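Side-chain contact in Cry37AA1 (Bacillus thuringiensis, PDB 4RHZ), which forms a calcium-binding, C2-like partner of the aerolysin-type protein Cry23Aa1 and probably acts with it as a binary insecticidal toxin: residues 28-31 and 32-36. Sequence-based numbering, arbitrary orientation.
Sequences KAYL and TNPDH
Tyr30, at the end of strand 26-30, lays its ring against the backbone of the turn that follows. Pro34 CA stands 3.5 Å from the centroid of the Tyr30 ring and only 8° off its normal, a CH-pi contact over the face. With chi1 at 60°, CG lies between the backbone N and the carbonyl carbon, which brings the ring against Pro34. Tyrosine suits this place because its flat face packs on the turn while its OH reaches past Pro34 to hydrogen-bond Thr247 of the Cry23Aa1 chain. Proline, with phi at -62°, fits the second position of the type I turn from Asn33 to His36, closed by His36 N to Asn33 O (2.8 Å). Asn33 OD1 accepts from Asp35 N at 2.8 Å. The Asp35 carboxylate is held by Arg242 and Tyr234 of the Cry23Aa1 chain. The other side is looser: a water bridges Leu31 N and His36 O, and exposed His36 turns its imidazole away from the strand, with Asn33 ND2 over one face near the rim. The loop joins antiparallel strands 26-30 and 38-43 and meets the partner protein, its bend combining an Asx turn with a type I beta turn.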
loop_
_atom_site.group_PDB
_atom_site.type_symbol
_atom_site.label_atom_id
_atom_site.label_comp_id
_atom_site.label_asym_id
_atom_site.label_seq_id
_atom_site.Cartn_x
_atom_site.Cartn_y
_atom_site.Cartn_z
ATOM N N LYS B 28 -24.296 -6.568 3.931
ATOM C CA LYS B 28 -24.425 -7.936 4.422
ATOM C C LYS B 28 -23.214 -8.738 4.050
ATOM O O LYS B 28 -22.532 -8.414 3.101
ATOM C CB LYS B 28 -25.631 -8.617 3.801
ATOM C CG LYS B 28 -26.934 -7.998 4.271
ATOM C CD LYS B 28 -28.110 -8.710 3.614
ATOM C CE LYS B 28 -29.416 -8.018 3.974
ATOM N NZ LYS B 28 -30.556 -8.716 3.282
ATOM N N ALA B 29 -23.002 -9.808 4.775
ATOM C CA ALA B 29 -21.934 -10.723 4.514
ATOM C C ALA B 29 -22.484 -12.172 4.470
ATOM O O ALA B 29 -23.603 -12.443 4.981
ATOM C CB ALA B 29 -20.952 -10.598 5.635
ATOM N N TYR B 30 -21.673 -13.087 3.947
ATOM C CA TYR B 30 -21.914 -14.512 4.100
ATOM C C TYR B 30 -20.584 -15.198 3.944
ATOM O O TYR B 30 -19.674 -14.644 3.302
ATOM C CB TYR B 30 -22.920 -15.045 3.026
ATOM C CG TYR B 30 -22.513 -14.893 1.533
ATOM C CD1 TYR B 30 -21.881 -15.908 0.869
ATOM C CD2 TYR B 30 -22.837 -13.773 0.809
ATOM C CE1 TYR B 30 -21.485 -15.788 -0.470
ATOM C CE2 TYR B 30 -22.506 -13.654 -0.544
ATOM C CZ TYR B 30 -21.821 -14.676 -1.167
ATOM O OH TYR B 30 -21.437 -14.597 -2.486
ATOM N N LEU B 31 -20.458 -16.412 4.454
ATOM C CA LEU B 31 -19.244 -17.173 4.251
ATOM C C LEU B 31 -19.155 -17.833 2.879
ATOM O O LEU B 31 -18.370 -17.389 2.004
ATOM C CB LEU B 31 -19.047 -18.206 5.359
ATOM C CG LEU B 31 -18.446 -17.654 6.673
ATOM C CD1 LEU B 31 -18.963 -16.300 7.093
ATOM C CD2 LEU B 31 -18.641 -18.654 7.871
ATOM N N THR B 32 -19.952 -18.880 2.664
ATOM C CA THR B 32 -19.813 -19.620 1.402
ATOM C C THR B 32 -21.108 -19.775 0.695
ATOM O O THR B 32 -21.110 -20.020 -0.529
ATOM C CB THR B 32 -19.195 -20.978 1.605
ATOM O OG1 THR B 32 -19.896 -21.628 2.647
ATOM C CG2 THR B 32 -17.677 -20.840 2.097
ATOM N N ASN B 33 -22.206 -19.640 1.451
ATOM C CA ASN B 33 -23.554 -19.795 0.914
ATOM C C ASN B 33 -24.272 -18.471 0.823
ATOM O O ASN B 33 -24.639 -17.910 1.811
ATOM C CB ASN B 33 -24.395 -20.810 1.766
ATOM C CG ASN B 33 -25.779 -21.141 1.095
ATOM O OD1 ASN B 33 -26.396 -20.264 0.432
ATOM N ND2 ASN B 33 -26.258 -22.426 1.256
ATOM N N PRO B 34 -24.543 -17.998 -0.376
ATOM C CA PRO B 34 -25.131 -16.632 -0.508
ATOM C C PRO B 34 -26.509 -16.473 0.155
ATOM O O PRO B 34 -26.912 -15.310 0.456
ATOM C CB PRO B 34 -25.307 -16.464 -2.021
ATOM C CG PRO B 34 -24.256 -17.309 -2.596
ATOM C CD PRO B 34 -24.146 -18.555 -1.679
ATOM N N ASP B 35 -27.241 -17.593 0.365
ATOM C CA ASP B 35 -28.494 -17.469 1.082
ATOM C C ASP B 35 -28.281 -17.315 2.575
ATOM O O ASP B 35 -29.231 -17.011 3.249
ATOM C CB ASP B 35 -29.380 -18.728 0.949
ATOM C CG ASP B 35 -29.837 -19.035 -0.491
ATOM O OD1 ASP B 35 -29.992 -20.260 -0.793
ATOM O OD2 ASP B 35 -30.074 -18.094 -1.258
ATOM N N HIS B 36 -27.121 -17.663 3.119
ATOM C CA HIS B 36 -26.878 -17.497 4.556
ATOM C C HIS B 36 -26.132 -16.207 4.855
ATOM O O HIS B 36 -25.049 -16.204 5.469
ATOM C CB HIS B 36 -26.137 -18.702 5.119
ATOM C CG HIS B 36 -26.887 -19.988 4.918
ATOM N ND1 HIS B 36 -26.296 -21.229 5.046
ATOM C CD2 HIS B 36 -28.193 -20.212 4.600
ATOM C CE1 HIS B 36 -27.204 -22.160 4.818
ATOM N NE2 HIS B 36 -28.352 -21.561 4.528
HETATM O O HOH W 1 -22.772 -17.466 6.148
#